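Local coordinates for spindle assembly checkpoint serine/threonine-protein kinase BUB1 (Saccharomyces cerevisiae, PDB 3ESL) that phosphorylates BUB3 and itself and works in the spindle assembly checkpoint, delaying anaphase until chromosomes are bioriented, the chain here being its TPR-like N-terminal domain, at residues D31-Y36 with L64-D69; T59-L64 with P192-K197. All blocks are in the same frame, centred on the assembly; numbering follows the deposited sequence.

Contact 1 (D31-Y36 with L64-D69); sequences DLFLDY and LIYIQD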
# COMPACT_ATOMS: atom_id res chain seq x y z
N ASP A 31 9.03 -10.10 8.52
CA ASP A 31 8.34 -11.36 8.80
C ASP A 31 7.64 -11.35 10.16
O ASP A 31 6.54 -11.87 10.29
CB ASP A 31 9.30 -12.54 8.71
CG ASP A 31 8.59 -13.87 8.72
OD1 ASP A 31 7.71 -14.08 7.86
OD2 ASP A 31 8.91 -14.70 9.61
N LEU A 32 8.25 -10.71 11.16
CA LEU A 32 7.65 -10.66 12.50
C LEU A 32 6.40 -9.77 12.47
O LEU A 32 5.35 -10.15 12.99
CB LEU A 32 8.67 -10.19 13.56
CG LEU A 32 8.11 -9.95 14.98
CD1 LEU A 32 7.46 -11.20 15.56
CD2 LEU A 32 9.23 -9.41 15.90
N PHE A 33 6.50 -8.60 11.84
CA PHE A 33 5.30 -7.78 11.60
C PHE A 33 4.21 -8.55 10.86
O PHE A 33 3.03 -8.47 11.22
CB PHE A 33 5.64 -6.50 10.80
CG PHE A 33 6.27 -5.42 11.62
CD1 PHE A 33 5.53 -4.72 12.58
CD2 PHE A 33 7.61 -5.07 11.41
CE1 PHE A 33 6.13 -3.68 13.31
CE2 PHE A 33 8.22 -4.04 12.13
CZ PHE A 33 7.47 -3.35 13.08
N LEU A 34 4.59 -9.27 9.80
CA LEU A 34 3.60 -10.03 9.03
C LEU A 34 2.89 -11.08 9.88
O LEU A 34 1.66 -11.20 9.82
CB LEU A 34 4.24 -10.72 7.81
CG LEU A 34 4.69 -9.80 6.68
CD1 LEU A 34 5.48 -10.63 5.68
CD2 LEU A 34 3.49 -9.15 6.01
N ASP A 35 3.66 -11.82 10.68
CA ASP A 35 3.09 -12.87 11.55
C ASP A 35 2.06 -12.25 12.47
O ASP A 35 0.93 -12.75 12.62
CB ASP A 35 4.17 -13.55 12.38
CG ASP A 35 4.93 -14.61 11.61
OD1 ASP A 35 4.48 -15.05 10.53
OD2 ASP A 35 6.00 -15.02 12.12
N TYR A 36 2.43 -11.12 13.07
CA TYR A 36 1.56 -10.46 14.04
C TYR A 36 0.30 -9.91 13.36
O TYR A 36 -0.80 -10.13 13.84
CB TYR A 36 2.35 -9.38 14.78
CG TYR A 36 1.64 -8.67 15.91
CD1 TYR A 36 0.58 -9.27 16.59
CD2 TYR A 36 2.06 -7.40 16.31
CE1 TYR A 36 -0.06 -8.61 17.66
CE2 TYR A 36 1.42 -6.72 17.37
CZ TYR A 36 0.37 -7.34 18.03
OH TYR A 36 -0.27 -6.68 19.06
N LEU A 64 4.94 -0.13 8.58
CA LEU A 64 5.29 0.75 7.46
C LEU A 64 6.41 1.71 7.84
O LEU A 64 7.39 1.89 7.10
CB LEU A 64 4.07 1.50 6.95
CG LEU A 64 2.97 0.59 6.37
CD1 LEU A 64 1.76 1.42 5.89
CD2 LEU A 64 3.52 -0.30 5.24
N ILE A 65 6.29 2.29 9.03
CA ILE A 65 7.26 3.26 9.55
C ILE A 65 8.62 2.61 9.82
O ILE A 65 9.66 3.17 9.46
CB ILE A 65 6.71 3.98 10.81
CG1 ILE A 65 5.54 4.90 10.42
CG2 ILE A 65 7.82 4.76 11.56
CD1 ILE A 65 5.91 6.01 9.44
N TYR A 66 8.61 1.43 10.42
CA TYR A 66 9.85 0.74 10.76
C TYR A 66 10.63 0.30 9.51
O TYR A 66 11.86 0.44 9.45
CB TYR A 66 9.57 -0.46 11.65
CG TYR A 66 10.81 -1.06 12.27
CD1 TYR A 66 11.32 -0.56 13.47
CD2 TYR A 66 11.48 -2.12 11.67
CE1 TYR A 66 12.44 -1.11 14.05
CE2 TYR A 66 12.61 -2.67 12.23
CZ TYR A 66 13.09 -2.17 13.43
OH TYR A 66 14.21 -2.72 14.00
N ILE A 67 9.91 -0.23 8.53
CA ILE A 67 10.54 -0.86 7.38
C ILE A 67 10.85 0.15 6.25
O ILE A 67 11.75 -0.08 5.44
CB ILE A 67 9.66 -2.05 6.88
CG1 ILE A 67 9.43 -3.10 7.99
CG2 ILE A 67 10.25 -2.66 5.58
CD1 ILE A 67 10.66 -3.96 8.37
N GLN A 68 10.14 1.29 6.22
CA GLN A 68 10.17 2.21 5.06
C GLN A 68 11.55 2.75 4.64
O GLN A 68 11.78 2.98 3.45
CB GLN A 68 9.22 3.40 5.23
CG GLN A 68 9.61 4.36 6.38
CD GLN A 68 8.78 5.64 6.42
OE1 GLN A 68 8.87 6.42 7.37
NE2 GLN A 68 7.96 5.85 5.40
N ASP A 69 12.44 2.97 5.59
CA ASP A 69 13.73 3.57 5.25
C ASP A 69 14.82 2.52 4.99
O ASP A 69 15.94 2.87 4.61
CB ASP A 69 14.17 4.61 6.29
CG ASP A 69 13.37 5.93 6.19
OD1 ASP A 69 13.09 6.39 5.06
OD2 ASP A 69 13.05 6.51 7.24
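The Phe33 ring meets Tyr66 with its edge: CD2 of Tyr66 lies near the plane of the phenylalanine, 3.8 Å from Phe33 CE2. Turned the other way, Phe33 approaches the tyrosine ring obliquely, and at the tyrosine's own edge, in its plane, sits CD1 of Ile67 from the next residue along. The two rings, with centroids 5.8 Å apart and planes inclined at 52°, form neither a stack nor a T-shaped pair. Much of the touching is done by the root of the tyrosine, since Phe33 CZ also comes to 3.8 Å from Tyr66 CB. On Tyr66, CG stands anti to the backbone N (chi1 -168°) and beside the carbonyl carbon, which lays the ring across the end of Phe33, the two side chains crossing at about a right angle. Ile67 joins more loosely and also obliquely, its CG1 4.3 Å from Phe33 CD2.

Phe33 projects from helix 29-47 toward helix 49-67, where it packs on Arg62 and Cys63 as well, while Leu19 of helix 4-21 and the loop residue Leu23 also pack on it. Leu23 touches Tyr66 too, and Phe79 of helix 77-90 packs on Ile67. This is the pairing of two consecutive antiparallel helices expected of a TPR-like helical array.

No hydrogen bond or salt bridge passes between 31-36 and 64-69. The join rests on apolar contact alone, so the fit of the three side chains is probably what sets it: one buried phenylalanine against a tyrosine and an isoleucine on helix 49-67.

Contact 2 (T59-L64 with P192-K197); sequences TMERCL and PFFIRK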
# COMPACT_ATOMS: atom_id res chain seq x y z
N THR A 59 -0.52 -1.54 14.31
CA THR A 59 0.55 -2.47 13.97
C THR A 59 0.98 -2.24 12.52
O THR A 59 2.18 -2.27 12.23
CB THR A 59 0.12 -3.92 14.22
OG1 THR A 59 -0.23 -4.05 15.60
CG2 THR A 59 1.27 -4.87 13.94
N MET A 60 0.02 -2.01 11.64
CA MET A 60 0.34 -1.83 10.22
C MET A 60 1.14 -0.52 10.07
O MET A 60 2.11 -0.46 9.33
CB MET A 60 -0.93 -1.80 9.37
CG MET A 60 -1.59 -3.16 9.27
SD MET A 60 -3.05 -3.10 8.23
CE MET A 60 -2.28 -2.95 6.63
N GLU A 61 0.73 0.51 10.81
CA GLU A 61 1.44 1.79 10.77
C GLU A 61 2.87 1.63 11.30
O GLU A 61 3.82 2.15 10.69
CB GLU A 61 0.68 2.86 11.56
CG GLU A 61 -0.62 3.23 10.90
CD GLU A 61 -1.34 4.35 11.63
OE1 GLU A 61 -0.81 4.83 12.66
OE2 GLU A 61 -2.43 4.74 11.15
N ARG A 62 3.02 0.91 12.41
CA ARG A 62 4.35 0.62 12.96
C ARG A 62 5.22 -0.10 11.94
O ARG A 62 6.39 0.25 11.75
CB ARG A 62 4.24 -0.23 14.24
CG ARG A 62 3.88 0.57 15.47
CD ARG A 62 3.61 -0.36 16.65
NE ARG A 62 4.84 -0.78 17.32
CZ ARG A 62 4.87 -1.57 18.39
NH1 ARG A 62 3.74 -2.02 18.90
NH2 ARG A 62 6.02 -1.90 18.96
N CYS A 63 4.64 -1.09 11.27
CA CYS A 63 5.35 -1.86 10.24
C CYS A 63 5.85 -0.93 9.13
O CYS A 63 7.04 -0.93 8.78
CB CYS A 63 4.43 -2.92 9.66
SG CYS A 63 5.18 -3.80 8.28
N LEU A 64 4.94 -0.13 8.58
CA LEU A 64 5.29 0.75 7.46
C LEU A 64 6.41 1.71 7.84
O LEU A 64 7.39 1.89 7.10
CB LEU A 64 4.07 1.50 6.95
CG LEU A 64 2.97 0.59 6.37
CD1 LEU A 64 1.76 1.42 5.89
CD2 LEU A 64 3.52 -0.30 5.24
N PRO A 192 1.56 11.34 3.74
CA PRO A 192 0.16 11.23 4.14
C PRO A 192 0.01 11.51 5.62
O PRO A 192 0.96 11.31 6.39
CB PRO A 192 -0.19 9.76 3.83
CG PRO A 192 1.09 9.07 3.64
CD PRO A 192 2.07 10.09 3.16
N PHE A 193 -1.16 11.98 6.02
CA PHE A 193 -1.38 12.36 7.40
C PHE A 193 -1.11 11.24 8.40
O PHE A 193 -0.57 11.51 9.47
CB PHE A 193 -2.77 12.92 7.63
CG PHE A 193 -2.97 13.45 9.02
CD1 PHE A 193 -2.20 14.51 9.49
CD2 PHE A 193 -3.90 12.86 9.87
CE1 PHE A 193 -2.37 15.00 10.80
CE2 PHE A 193 -4.09 13.34 11.18
CZ PHE A 193 -3.32 14.41 11.64
N PHE A 194 -1.45 10.00 8.05
CA PHE A 194 -1.29 8.92 9.04
C PHE A 194 0.17 8.73 9.42
O PHE A 194 0.48 8.36 10.56
CB PHE A 194 -1.95 7.60 8.60
CG PHE A 194 -1.16 6.80 7.58
CD1 PHE A 194 -1.37 6.98 6.22
CD2 PHE A 194 -0.26 5.83 8.00
CE1 PHE A 194 -0.66 6.22 5.28
CE2 PHE A 194 0.48 5.07 7.08
CZ PHE A 194 0.27 5.26 5.72
N ILE A 195 1.07 9.00 8.47
CA ILE A 195 2.49 8.89 8.72
C ILE A 195 2.96 10.05 9.61
O ILE A 195 3.66 9.84 10.62
CB ILE A 195 3.28 8.84 7.39
CG1 ILE A 195 3.01 7.50 6.69
CG2 ILE A 195 4.78 9.00 7.62
CD1 ILE A 195 3.73 7.32 5.38
N ARG A 196 2.56 11.26 9.23
CA ARG A 196 2.96 12.46 9.99
C ARG A 196 2.44 12.40 11.44
O ARG A 196 3.18 12.69 12.39
CB ARG A 196 2.49 13.72 9.27
CG ARG A 196 3.19 13.89 7.92
CD ARG A 196 2.92 15.25 7.30
NE ARG A 196 1.65 15.29 6.58
CZ ARG A 196 0.64 16.09 6.89
NH1 ARG A 196 0.73 16.93 7.92
NH2 ARG A 196 -0.47 16.06 6.16
N LYS A 197 1.18 11.98 11.60
CA LYS A 197 0.58 11.84 12.93
C LYS A 197 1.31 10.80 13.78
O LYS A 197 1.54 11.01 14.99
CB LYS A 197 -0.91 11.49 12.82
CG LYS A 197 -1.57 11.28 14.18
CD LYS A 197 -2.82 10.41 14.11
CE LYS A 197 -4.08 11.25 14.12
NZ LYS A 197 -5.22 10.50 14.73
O HOH W 1 -1.17 7.62 12.50
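Phe194, the residue with most surface buried here, points from the first turn of helix 193-200 toward helix 49-67 and meets Glu61 and Leu64, one turn apart. Its CG sits between the backbone N and the carbonyl carbon (chi1 78°), which carries the ring across to them. Glu61 runs out extended and crosses it at a slant, CG 3.9 Å from Phe194 CD2, with carboxylate and ring planes 35° apart. Leu64 comes in roughly perpendicular, CD1 4.0 Å from Phe194 CE2.

The carboxylate also reaches the backbone: a water donates to Glu61 OE1 at 2.8 Å and to Phe194 O at 2.7 Å, bridging the helices. The other oxygen, OE2, is hydrogen-bonded to Tyr86 OH of helix 77-90, and the Tyr86 ring stacks on Phe194. Replacing Glu61 by an alanine is likely to leave the bridging water and the Tyr86 hydroxyl without this acceptor and to open a gap beside the Phe194 ring.

Thr101 of helix 95-108 touches Phe194 as well. Through Phe194 the C-terminal helix 193-200 thus packs back against helix 49-67 of the all-helical, TPR-like N-terminal domain of BUB1.

In the fold
From the N terminus, the chain passes helix 4-21 and enters helix 29-47, where 31-36 supplies the first half of contact 1. It then turns into helix 49-67, meeting 59-64 and then 64-69, so contact 1 closes a short helical hairpin. Contact 2 waits for its partner until 192-197, after 127 intervening residues, and brings the C-terminal helix back to this early part of the fold. Since 59-64 comes after 31-36 and runs into 64-69, while its partner 192-197 lies beyond both, the two loops cross. Both contacts use helix 49-67 and share Leu64, their centres lying about 11 Å apart. Tyr36 packs on Thr59 within the hairpin, and Ile65 on Ile195, so the C-terminal helix packs directly on the helical hairpin.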